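Local coordinates for protein probable aminotransferase (Pseudomonas aeruginosa, PDB 5YKR) that is a probable class-III aminotransferase of the pyridoxal-phosphate-dependent family, with two copies of the chain in its assembly, at residues L20-F23 / D24-P28; A33-E36 / N37-W41; R144-L147 / R148-M152; A302-E305 / R306-V310; R367-L370 / E371-L375. All blocks are in the same frame, centred on the assembly; numbering follows the deposited sequence.

Interaction 1 of 5, residues L20-F23 / D24-P28; sequences LRRF and DELHP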
# COMPACT_ATOMS: atom_id res chain seq x y z
N LEU A 20 -21.47 -16.82 -21.92
CA LEU A 20 -21.56 -17.09 -20.47
C LEU A 20 -21.82 -18.58 -20.22
O LEU A 20 -21.21 -19.17 -19.31
CB LEU A 20 -22.63 -16.21 -19.80
CG LEU A 20 -22.27 -14.75 -19.61
CD1 LEU A 20 -23.53 -13.95 -19.28
CD2 LEU A 20 -21.18 -14.57 -18.54
N ARG A 21 -22.69 -19.19 -21.03
CA ARG A 21 -22.90 -20.64 -20.91
C ARG A 21 -21.63 -21.42 -21.26
O ARG A 21 -21.25 -22.33 -20.51
CB ARG A 21 -24.08 -21.09 -21.78
CG ARG A 21 -24.43 -22.54 -21.63
CD ARG A 21 -25.84 -22.81 -22.20
NE ARG A 21 -26.04 -22.33 -23.57
CZ ARG A 21 -25.53 -22.90 -24.67
NH1 ARG A 21 -24.77 -24.00 -24.60
NH2 ARG A 21 -25.78 -22.35 -25.87
N ARG A 22 -20.96 -21.03 -22.35
CA ARG A 22 -19.68 -21.62 -22.75
C ARG A 22 -18.66 -21.46 -21.62
O ARG A 22 -17.91 -22.37 -21.34
CB ARG A 22 -19.16 -20.96 -24.03
CG ARG A 22 -17.91 -21.54 -24.67
CD ARG A 22 -17.41 -20.75 -25.92
NE ARG A 22 -18.35 -20.74 -27.00
CZ ARG A 22 -18.54 -21.78 -27.84
NH1 ARG A 22 -17.86 -22.92 -27.69
NH2 ARG A 22 -19.42 -21.71 -28.79
N PHE A 23 -18.66 -20.31 -20.95
CA PHE A 23 -17.70 -20.07 -19.88
C PHE A 23 -17.93 -21.10 -18.73
O PHE A 23 -16.97 -21.67 -18.17
CB PHE A 23 -17.81 -18.64 -19.36
CG PHE A 23 -16.95 -18.39 -18.19
CD1 PHE A 23 -17.38 -18.73 -16.91
CD2 PHE A 23 -15.67 -17.89 -18.36
CE1 PHE A 23 -16.55 -18.53 -15.82
CE2 PHE A 23 -14.83 -17.71 -17.26
CZ PHE A 23 -15.28 -18.03 -15.98
N ASP A 24 -19.19 -21.30 -18.38
CA ASP A 24 -19.53 -22.28 -17.33
C ASP A 24 -19.07 -23.69 -17.72
O ASP A 24 -18.51 -24.42 -16.89
CB ASP A 24 -21.04 -22.30 -17.09
CG ASP A 24 -21.62 -20.98 -16.59
OD1 ASP A 24 -20.87 -20.18 -16.01
OD2 ASP A 24 -22.88 -20.77 -16.75
N GLU A 25 -19.31 -24.07 -18.97
CA GLU A 25 -18.96 -25.40 -19.45
C GLU A 25 -17.46 -25.64 -19.47
O GLU A 25 -17.02 -26.71 -19.11
CB GLU A 25 -19.50 -25.66 -20.85
CG GLU A 25 -21.00 -25.73 -20.99
CD GLU A 25 -21.45 -25.65 -22.46
OE1 GLU A 25 -20.60 -25.85 -23.41
OE2 GLU A 25 -22.66 -25.38 -22.66
N LEU A 26 -16.70 -24.63 -19.86
CA LEU A 26 -15.24 -24.75 -20.00
C LEU A 26 -14.49 -24.63 -18.69
O LEU A 26 -13.36 -25.12 -18.61
CB LEU A 26 -14.72 -23.63 -20.93
CG LEU A 26 -14.99 -23.80 -22.43
CD1 LEU A 26 -14.60 -22.53 -23.16
CD2 LEU A 26 -14.23 -24.99 -23.01
N HIS A 27 -15.07 -23.96 -17.68
CA HIS A 27 -14.31 -23.68 -16.45
C HIS A 27 -15.00 -24.19 -15.17
O HIS A 27 -15.14 -23.43 -14.20
CB HIS A 27 -14.00 -22.18 -16.37
CG HIS A 27 -13.50 -21.59 -17.66
ND1 HIS A 27 -14.35 -21.00 -18.59
CD2 HIS A 27 -12.25 -21.52 -18.19
CE1 HIS A 27 -13.63 -20.58 -19.62
NE2 HIS A 27 -12.36 -20.89 -19.41
N PRO A 28 -15.35 -25.48 -15.11
CA PRO A 28 -16.14 -25.92 -13.95
C PRO A 28 -15.41 -25.88 -12.60
O PRO A 28 -16.01 -25.61 -11.58
CB PRO A 28 -16.58 -27.35 -14.33
CG PRO A 28 -15.52 -27.82 -15.29
CD PRO A 28 -15.18 -26.56 -16.08
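The carbonyl oxygen of Phe23 is gripped twice by His27. The ring nitrogen donates the shorter bond, His27 ND1 to Phe23 O at 2.7 Å, and meets the oxygen in the carbonyl plane on a lone pair. The backbone N of His27 adds a weak bond to the same oxygen. CG of His27 sits anti to its carbonyl carbon, beside the backbone N (chi1 -45°), and this turns ND1 back toward the helix. The same nitrogen also lies over one face of the Phe23 ring, offset toward the rim, with ND1 of His27 3.4 Å from CD2 of Phe23. The two rings meet obliquely, with planes at 35° and centroids 4.4 Å apart. Leu415 and Leu418 of helix 407-418 pack on the Phe23 side chain.

On the exposed side Arg21 and Glu25 lie side by side and form a salt bridge, NH1 of Arg21 to OE2 of Glu25, at 3.2 Å. The Arg21 chain bends at chi3 to bring NH1 to the syn side of the carboxylate. One residue on, CG of Arg22 touches CD1 of Leu26 at 3.8 Å. The Arg22 NE is paired with Glu19. Asp24 turns its carboxylate back along the helix, and its OD1 is bonded to Asn56.

The backbone bonds of Asp24, Glu25 and Leu26 reach the carbonyls of Leu20, Arg21 and Arg22, the usual i to i+4 pattern. His27 is the first residue to leave helical angles and is also the N-cap residue of the next helix. This is a helix C-terminus closed by a histidine at the junction of helices 9-26 and 28-37.

Interaction 2 of 5, residues A33-E36 / N37-W41; sequences AYRE and NRRHW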
# COMPACT_ATOMS: atom_id res chain seq x y z
N ALA A 33 -14.67 -23.48 -7.29
CA ALA A 33 -13.85 -22.68 -6.39
C ALA A 33 -14.56 -21.39 -5.98
O ALA A 33 -14.45 -20.95 -4.85
CB ALA A 33 -12.50 -22.38 -7.02
N TYR A 34 -15.27 -20.75 -6.91
CA TYR A 34 -16.00 -19.52 -6.61
C TYR A 34 -17.07 -19.75 -5.55
O TYR A 34 -17.21 -18.95 -4.63
CB TYR A 34 -16.63 -18.93 -7.87
CG TYR A 34 -17.20 -17.57 -7.71
CD1 TYR A 34 -16.42 -16.50 -7.30
CD2 TYR A 34 -18.56 -17.33 -7.96
CE1 TYR A 34 -16.97 -15.23 -7.16
CE2 TYR A 34 -19.10 -16.06 -7.84
CZ TYR A 34 -18.31 -15.01 -7.43
OH TYR A 34 -18.89 -13.77 -7.29
N ARG A 35 -17.79 -20.86 -5.65
CA ARG A 35 -18.81 -21.17 -4.63
C ARG A 35 -18.18 -21.26 -3.25
O ARG A 35 -18.72 -20.77 -2.25
CB ARG A 35 -19.54 -22.48 -4.97
CG ARG A 35 -20.47 -22.37 -6.17
CD ARG A 35 -21.40 -23.61 -6.31
NE ARG A 35 -20.62 -24.69 -6.93
CZ ARG A 35 -20.10 -25.77 -6.32
NH1 ARG A 35 -20.27 -26.00 -5.01
NH2 ARG A 35 -19.37 -26.64 -7.05
N GLU A 36 -17.02 -21.90 -3.18
CA GLU A 36 -16.29 -21.99 -1.92
C GLU A 36 -15.73 -20.62 -1.47
O GLU A 36 -15.88 -20.25 -0.31
CB GLU A 36 -15.18 -23.01 -2.04
CG GLU A 36 -14.31 -23.25 -0.83
CD GLU A 36 -13.39 -24.49 -0.98
OE1 GLU A 36 -13.51 -25.25 -1.99
OE2 GLU A 36 -12.54 -24.74 -0.05
N ASN A 37 -15.09 -19.90 -2.38
CA ASN A 37 -14.49 -18.62 -2.03
C ASN A 37 -15.53 -17.59 -1.62
O ASN A 37 -15.22 -16.71 -0.78
CB ASN A 37 -13.60 -18.08 -3.17
CG ASN A 37 -12.14 -18.46 -3.01
OD1 ASN A 37 -11.67 -18.76 -1.90
ND2 ASN A 37 -11.36 -18.29 -4.08
N ARG A 38 -16.77 -17.67 -2.16
CA ARG A 38 -17.82 -16.74 -1.74
C ARG A 38 -18.22 -16.94 -0.27
O ARG A 38 -18.85 -16.02 0.31
CB ARG A 38 -19.06 -16.89 -2.66
CG ARG A 38 -18.91 -16.18 -3.98
CD ARG A 38 -19.08 -14.64 -3.88
NE ARG A 38 -20.48 -14.35 -3.46
CZ ARG A 38 -21.54 -14.26 -4.27
NH1 ARG A 38 -21.42 -14.31 -5.59
NH2 ARG A 38 -22.75 -14.06 -3.73
N ARG A 39 -17.88 -18.09 0.32
CA ARG A 39 -18.19 -18.33 1.73
C ARG A 39 -17.31 -17.51 2.67
O ARG A 39 -17.71 -17.25 3.80
CB ARG A 39 -18.10 -19.82 2.08
CG ARG A 39 -19.07 -20.71 1.29
CD ARG A 39 -18.85 -22.21 1.47
NE ARG A 39 -19.68 -22.83 0.42
CZ ARG A 39 -19.30 -23.78 -0.42
NH1 ARG A 39 -18.10 -24.35 -0.35
NH2 ARG A 39 -20.18 -24.20 -1.32
N HIS A 40 -16.09 -17.15 2.23
CA HIS A 40 -15.14 -16.53 3.15
C HIS A 40 -14.52 -15.23 2.65
O HIS A 40 -13.89 -14.55 3.43
CB HIS A 40 -14.02 -17.52 3.52
CG HIS A 40 -14.53 -18.82 4.04
ND1 HIS A 40 -15.28 -18.89 5.19
CD2 HIS A 40 -14.39 -20.09 3.59
CE1 HIS A 40 -15.61 -20.15 5.42
NE2 HIS A 40 -15.10 -20.90 4.45
N TRP A 41 -14.66 -14.90 1.35
CA TRP A 41 -14.20 -13.62 0.81
C TRP A 41 -15.44 -12.79 0.53
O TRP A 41 -16.40 -13.26 -0.11
CB TRP A 41 -13.40 -13.75 -0.48
CG TRP A 41 -12.11 -14.57 -0.29
CD1 TRP A 41 -11.90 -15.84 -0.67
CD2 TRP A 41 -10.90 -14.16 0.37
NE1 TRP A 41 -10.63 -16.26 -0.35
CE2 TRP A 41 -10.00 -15.23 0.31
CE3 TRP A 41 -10.50 -12.98 0.99
CZ2 TRP A 41 -8.72 -15.16 0.89
CZ3 TRP A 41 -9.24 -12.90 1.57
CH2 TRP A 41 -8.37 -13.99 1.51
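Tyr34 presents one ring face to the aliphatic part of Arg38. CG of Arg38 stands over the ring centre in a CH-pi contact, 3.8 Å from the Tyr34 centroid. The Arg38 chain bends at chi2 (-76°) and again at chi3, which folds it back along the ring to the hydroxyl. There NH1 of Arg38 donates to OH of Tyr34 at 3.1 Å, with an N-H...O angle of 153°. The ring and guanidinium planes are 75° apart. Tyr34 OH is also bonded to Gln51, and His313 of the second subunit packs on Arg38.

Arg39 lies alongside Arg35. Its guanidinium lays one face over the Arg35 carbonyl, and its NH1 is 3.6 Å from CB of Glu36. NH2 of Arg39 is 4.1 Å from NH1 of Arg35, a close pair of like charges.

Asn37 N and Arg38 N bond to the carbonyls of Ala33 and Tyr34, but Arg39 N bonds to Glu36 O, three residues back. Trp41 NE1 bonds to Ser117 O of the second subunit. The contact thus joins apolar and polar grips on one arginine, while the Arg35-Arg39 pair probably carries some mutual repulsion.

Interaction 3 of 5, residues R144-L147 / R148-M152; sequences RFVL and RLCRM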
# COMPACT_ATOMS: atom_id res chain seq x y z
N ARG A 144 -0.65 10.01 -2.95
CA ARG A 144 -1.14 10.63 -1.72
C ARG A 144 -0.05 11.40 -1.01
O ARG A 144 -0.26 12.52 -0.48
CB ARG A 144 -1.65 9.52 -0.70
CG ARG A 144 -2.86 8.78 -1.18
CD ARG A 144 -3.50 8.01 -0.07
NE ARG A 144 -2.72 6.99 0.63
CZ ARG A 144 -2.54 6.93 1.94
NH1 ARG A 144 -2.84 7.91 2.74
NH2 ARG A 144 -2.01 5.85 2.41
N PHE A 145 1.12 10.78 -0.93
CA PHE A 145 2.21 11.34 -0.13
C PHE A 145 2.83 12.55 -0.80
O PHE A 145 3.12 13.53 -0.16
CB PHE A 145 3.27 10.28 0.16
CG PHE A 145 2.77 9.07 0.94
CD1 PHE A 145 1.58 9.08 1.63
CD2 PHE A 145 3.55 7.93 1.02
CE1 PHE A 145 1.14 7.97 2.32
CE2 PHE A 145 3.13 6.83 1.73
CZ PHE A 145 1.92 6.84 2.40
N VAL A 146 2.98 12.49 -2.13
CA VAL A 146 3.44 13.66 -2.88
C VAL A 146 2.47 14.82 -2.69
O VAL A 146 2.89 15.97 -2.49
CB VAL A 146 3.68 13.34 -4.35
CG1 VAL A 146 3.83 14.60 -5.18
CG2 VAL A 146 4.90 12.42 -4.49
N LEU A 147 1.15 14.52 -2.75
CA LEU A 147 0.19 15.64 -2.58
C LEU A 147 0.33 16.27 -1.19
O LEU A 147 0.28 17.51 -1.05
CB LEU A 147 -1.21 15.18 -2.85
CG LEU A 147 -1.55 14.80 -4.30
CD1 LEU A 147 -3.00 14.26 -4.37
CD2 LEU A 147 -1.33 15.99 -5.23
N ARG A 148 0.49 15.44 -0.15
CA ARG A 148 0.71 15.96 1.20
C ARG A 148 1.94 16.87 1.26
O ARG A 148 1.87 17.96 1.82
CB ARG A 148 0.88 14.77 2.18
CG ARG A 148 1.39 15.17 3.56
CD ARG A 148 1.52 13.98 4.51
NE ARG A 148 0.22 13.51 4.95
CZ ARG A 148 -0.55 14.08 5.87
NH1 ARG A 148 -0.11 15.06 6.56
NH2 ARG A 148 -1.81 13.62 6.08
N LEU A 149 3.06 16.42 0.67
CA LEU A 149 4.25 17.21 0.72
C LEU A 149 4.07 18.52 -0.07
O LEU A 149 4.62 19.55 0.31
CB LEU A 149 5.43 16.39 0.16
CG LEU A 149 5.89 15.25 1.07
CD1 LEU A 149 6.86 14.33 0.38
CD2 LEU A 149 6.51 15.75 2.38
N CYS A 150 3.32 18.48 -1.19
CA CYS A 150 3.04 19.71 -1.95
C CYS A 150 2.20 20.69 -1.14
O CYS A 150 2.43 21.89 -1.20
CB CYS A 150 2.39 19.40 -3.29
SG CYS A 150 3.48 18.62 -4.49
N ARG A 151 1.21 20.17 -0.40
CA ARG A 151 0.45 21.05 0.51
C ARG A 151 1.36 21.66 1.59
O ARG A 151 1.25 22.86 1.91
CB ARG A 151 -0.73 20.31 1.14
CG ARG A 151 -1.83 19.97 0.15
CD ARG A 151 -3.08 19.49 0.90
NE ARG A 151 -4.19 19.29 -0.01
CZ ARG A 151 -4.56 18.18 -0.60
NH1 ARG A 151 -3.95 17.06 -0.35
NH2 ARG A 151 -5.60 18.22 -1.47
N MET A 152 2.27 20.84 2.13
CA MET A 152 3.20 21.32 3.16
C MET A 152 4.13 22.40 2.63
O MET A 152 4.26 23.45 3.28
CB MET A 152 4.04 20.19 3.73
CG MET A 152 3.25 19.21 4.60
SD MET A 152 4.16 17.69 4.92
CE MET A 152 5.64 18.28 5.68
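Val146 and Cys150 meet one helical turn apart, with CG1 of Val146 4.1 Å from SG of Cys150. CG1 is anti to the backbone N of Val146 (chi1 166°), which directs this methyl along the helix toward the next turn. The sulfur takes the other common setting, anti to its own carbonyl carbon. It therefore lies back over the preceding turn, 3.4 Å from the Val146 carbonyl oxygen. Both side chains also touch Phe281 of the central sheet.

Leu149 follows the same choice as Cys150, with its CG anti to the carbonyl carbon. CG of Leu149 lies 3.5 Å from O of Phe145. Trp297 of strand 295-299 touches both Val146 and Leu149. Helix 139-154 thus lies against the seven-stranded mixed sheet of the large domain, as in fold-type I pyridoxal-phosphate enzymes. Leu147 reaches Ile257 of strand 255-259.

The two later arginines differ in shape. Arg151 runs extended from CG to NE, and its CG passes 3.5 Å from O of Leu147. Its NH1 comes 4.2 Å from CB of Leu147, which lies oblique to the guanidinium. NE is held by the carbonyl of Asp157, and NH1 by Glu172 and by Asn192 of the second subunit. Arg148 has CG anti to the backbone N and a bend at chi3 (-73°), which carries its end away from the preceding turn. That end forms a salt bridge to Asp171 and a hydrogen bond to the His190 carbonyl, both of the second subunit. Backbone N of Cys150 bonds to O of Val146 at 2.9 Å, and N of Arg151 to O of Leu147 at 2.9 Å.

Interaction 4 of 5, residues A302-E305 / R306-V310; sequences AQAE and RIWAV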
# COMPACT_ATOMS: atom_id res chain seq x y z
N ALA A 302 14.90 21.37 -6.81
CA ALA A 302 14.17 22.53 -6.34
C ALA A 302 13.02 22.15 -5.42
O ALA A 302 12.81 22.78 -4.36
CB ALA A 302 13.67 23.36 -7.54
N GLN A 303 12.32 21.07 -5.76
CA GLN A 303 11.24 20.62 -4.88
C GLN A 303 11.81 20.06 -3.57
O GLN A 303 11.25 20.29 -2.48
CB GLN A 303 10.34 19.58 -5.57
CG GLN A 303 9.58 20.05 -6.78
CD GLN A 303 8.75 21.28 -6.55
OE1 GLN A 303 7.98 21.34 -5.58
NE2 GLN A 303 8.86 22.25 -7.46
N ALA A 304 12.88 19.27 -3.67
CA ALA A 304 13.51 18.69 -2.49
C ALA A 304 13.90 19.78 -1.49
O ALA A 304 13.62 19.66 -0.29
CB ALA A 304 14.72 17.84 -2.88
N GLU A 305 14.48 20.89 -1.96
CA GLU A 305 14.87 21.94 -1.04
C GLU A 305 13.68 22.58 -0.35
O GLU A 305 13.76 22.95 0.84
CB GLU A 305 15.77 22.99 -1.73
CG GLU A 305 17.12 22.41 -2.09
CD GLU A 305 18.06 23.35 -2.72
OE1 GLU A 305 17.70 24.56 -2.80
OE2 GLU A 305 19.19 22.94 -3.07
N ARG A 306 12.56 22.69 -1.05
CA ARG A 306 11.33 23.23 -0.43
C ARG A 306 10.75 22.26 0.59
O ARG A 306 10.35 22.66 1.67
CB ARG A 306 10.33 23.58 -1.48
CG ARG A 306 10.94 24.81 -2.19
CD ARG A 306 10.15 25.34 -3.27
NE ARG A 306 9.02 26.07 -2.82
CZ ARG A 306 8.26 26.74 -3.66
NH1 ARG A 306 8.54 26.70 -4.94
NH2 ARG A 306 7.23 27.41 -3.22
N ILE A 307 10.82 20.97 0.28
CA ILE A 307 10.35 19.94 1.22
C ILE A 307 11.22 19.89 2.47
O ILE A 307 10.71 19.87 3.61
CB ILE A 307 10.31 18.56 0.53
CG1 ILE A 307 9.24 18.55 -0.54
CG2 ILE A 307 10.12 17.43 1.55
CD1 ILE A 307 9.30 17.37 -1.49
N TRP A 308 12.54 19.91 2.30
CA TRP A 308 13.42 19.85 3.48
C TRP A 308 13.22 21.04 4.43
O TRP A 308 13.34 20.88 5.66
CB TRP A 308 14.85 19.77 3.04
CG TRP A 308 15.20 18.49 2.30
CD1 TRP A 308 14.76 17.22 2.55
CD2 TRP A 308 16.19 18.38 1.28
NE1 TRP A 308 15.35 16.35 1.67
CE2 TRP A 308 16.25 17.04 0.89
CE3 TRP A 308 16.99 19.30 0.62
CZ2 TRP A 308 17.10 16.60 -0.11
CZ3 TRP A 308 17.83 18.84 -0.38
CH2 TRP A 308 17.89 17.51 -0.73
N ALA A 309 12.84 22.19 3.89
CA ALA A 309 12.62 23.36 4.72
C ALA A 309 11.32 23.30 5.49
O ALA A 309 11.15 24.09 6.43
CB ALA A 309 12.71 24.59 3.88
N VAL A 310 10.38 22.44 5.13
CA VAL A 310 9.18 22.18 5.93
C VAL A 310 9.19 20.84 6.64
O VAL A 310 8.30 20.58 7.47
CB VAL A 310 7.87 22.37 5.10
CG1 VAL A 310 7.70 23.83 4.69
CG2 VAL A 310 7.80 21.43 3.88
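The Trp308 ring lies over the preceding turn and presents one face to Ala304. CB of Ala304 makes a CH-pi contact with the six-membered ring, 3.9 Å from its centroid and 15° off the normal. CG of Trp308 is anti to its carbonyl carbon (chi1 -65°), which lays the indole back along the helix. The same face also lies over the Ala304 carbonyl, with CD2 of Trp308 3.3 Å from O of Ala304. CG of Glu305 meets the ring near CZ3 at 4.0 Å, and the two side chains cross at a slant.

Hydrogen bonds form the second group. Trp308 N donates to Ala304 O at 2.8 Å, and Ile307 N to Gln303 O at 2.9 Å. Arg306 N to Ala302 O is weak, and Ala309 N bonds to Glu305 O at 3.3 Å.

Charged and outside partners come last. Arg306 forms a salt bridge with Asp253. Trp308 NE1 bonds to the Leu42 carbonyl of the second subunit, and Tyr43 of that subunit meets the indole edge-to-face. This is a short helix, 301-310, packed on helix 139-154 and on the second subunit, whose i to i+4 alanine-tryptophan pair lies at the subunit interface.

Interaction 5 of 5, residues R367-L370 / E371-L375; sequences RATL and EELRL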
# COMPACT_ATOMS: atom_id res chain seq x y z
N ARG A 367 -6.79 -1.99 -36.27
CA ARG A 367 -7.19 -0.89 -37.15
C ARG A 367 -7.76 -1.42 -38.47
O ARG A 367 -8.78 -0.93 -38.94
CB ARG A 367 -6.06 0.11 -37.41
CG ARG A 367 -6.60 1.37 -38.08
CD ARG A 367 -5.58 2.48 -38.13
NE ARG A 367 -5.27 3.03 -36.80
CZ ARG A 367 -4.09 2.97 -36.20
NH1 ARG A 367 -3.05 2.42 -36.81
NH2 ARG A 367 -3.96 3.44 -34.98
N ALA A 368 -7.12 -2.45 -39.02
CA ALA A 368 -7.60 -3.05 -40.27
C ALA A 368 -9.00 -3.62 -40.10
O ALA A 368 -9.85 -3.46 -40.95
CB ALA A 368 -6.63 -4.08 -40.76
N THR A 369 -9.25 -4.26 -38.98
CA THR A 369 -10.60 -4.82 -38.67
C THR A 369 -11.65 -3.72 -38.53
O THR A 369 -12.72 -3.83 -39.09
CB THR A 369 -10.52 -5.69 -37.40
OG1 THR A 369 -9.82 -6.90 -37.72
CG2 THR A 369 -11.87 -6.01 -36.84
N LEU A 370 -11.34 -2.66 -37.79
CA LEU A 370 -12.26 -1.55 -37.61
C LEU A 370 -12.60 -0.88 -38.96
O LEU A 370 -13.75 -0.57 -39.21
CB LEU A 370 -11.71 -0.51 -36.62
CG LEU A 370 -11.43 -1.03 -35.20
CD1 LEU A 370 -10.94 0.11 -34.32
CD2 LEU A 370 -12.54 -1.83 -34.58
N GLU A 371 -11.58 -0.72 -39.81
CA GLU A 371 -11.77 -0.12 -41.12
C GLU A 371 -12.61 -1.03 -42.03
O GLU A 371 -13.56 -0.58 -42.68
CB GLU A 371 -10.43 0.22 -41.75
CG GLU A 371 -9.75 1.42 -41.08
CD GLU A 371 -8.32 1.68 -41.60
OE1 GLU A 371 -7.82 0.86 -42.41
OE2 GLU A 371 -7.70 2.69 -41.17
N GLU A 372 -12.31 -2.31 -42.04
CA GLU A 372 -12.99 -3.25 -42.91
C GLU A 372 -14.47 -3.35 -42.57
O GLU A 372 -15.32 -3.36 -43.45
CB GLU A 372 -12.36 -4.62 -42.77
CG GLU A 372 -13.05 -5.72 -43.53
CD GLU A 372 -12.38 -7.06 -43.35
OE1 GLU A 372 -11.13 -7.12 -43.42
OE2 GLU A 372 -13.11 -8.06 -43.18
N LEU A 373 -14.77 -3.40 -41.26
CA LEU A 373 -16.14 -3.53 -40.79
C LEU A 373 -16.87 -2.19 -40.68
O LEU A 373 -18.04 -2.16 -40.27
CB LEU A 373 -16.15 -4.26 -39.45
CG LEU A 373 -15.57 -5.68 -39.46
CD1 LEU A 373 -15.62 -6.27 -38.06
CD2 LEU A 373 -16.29 -6.60 -40.45
N ARG A 374 -16.20 -1.09 -41.02
CA ARG A 374 -16.78 0.27 -41.04
C ARG A 374 -17.30 0.67 -39.67
O ARG A 374 -18.29 1.40 -39.54
CB ARG A 374 -17.84 0.39 -42.15
CG ARG A 374 -17.29 0.06 -43.54
CD ARG A 374 -18.32 0.43 -44.62
NE ARG A 374 -17.77 0.11 -45.94
CZ ARG A 374 -18.45 0.02 -47.07
NH1 ARG A 374 -19.76 0.28 -47.11
NH2 ARG A 374 -17.81 -0.32 -48.17
N LEU A 375 -16.63 0.21 -38.63
CA LEU A 375 -17.09 0.52 -37.28
C LEU A 375 -16.70 1.95 -36.93
O LEU A 375 -15.58 2.37 -37.22
CB LEU A 375 -16.51 -0.46 -36.27
CG LEU A 375 -17.11 -1.84 -36.27
CD1 LEU A 375 -16.18 -2.80 -35.54
CD2 LEU A 375 -18.49 -1.83 -35.64
O HOH W 1 -13.91 2.43 -39.41
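Leu370 and Leu375 touch at their ends, CD2 of Leu370 to CD1 of Leu375 at 3.9 Å, and the two side chains cross at about a right angle. Beside them Thr369 and Leu373 lie side by side, with CG2 of Thr369 4.0 Å from CD1 of Leu373. Here CG2 of Thr369 is anti to the backbone N, which sends the methyl toward the leucine and leaves OG1 for a weak bond to the Gly365 carbonyl. Arg367 and Glu371 also run alongside. The contact is through the aliphatic part, CG of Arg367 to OE2 of Glu371 at 3.5 Å. The charged end of Arg367 bends away at chi3 (-69°) to Glu363 and the Val379 carbonyl.

The backbone positions these groups. Leu373 N bonds to Thr369 O at 3.0 Å, and Leu375 N to Leu370 O at 3.0 Å. Arg374 has a positive phi (60°), and the chain closes in a Schellman motif that swings Leu375 back over Leu370. A water donates to O of Leu370 at 3.0 Å and to O of Leu375 at 2.8 Å, tying the turn together.

Further out, Leu453 and Arg450 of helix 439-456 pack on Thr369 and Leu373, and Leu7 and Leu457 pack on Leu375. Glu372 reaches Arg450 in a salt bridge. The Leu370 carbonyl at the helix end is thus met by a backbone N-H and a water together. The leucines are held by apolar contacts and by the backbone turn, while Arg367 and Glu371 keep their charged atoms apart, so any attraction between them is probably modest.

How the interactions relate
The five contacts follow one another along the chain, each within or at the end of a helix. Interactions 1 and 2 sit on the successive helices 9-26 and 28-37, with centres about 18 Å apart and nearest atoms about 5 Å apart. Interactions 3 and 4 lie on the opposite side of the chain's centre from interaction 1. They touch, with centres about 12 Å apart, where Leu149 packs on Ile307 and Met152 on Val310, so helices 139-154 and 301-310 pack together beside the seven-stranded sheet. Interaction 5 ends helix 349-372, about 30 Å between centres from interaction 1. Interactions 1 to 4, unlike 5, touch the second subunit, so they border the dimer interface.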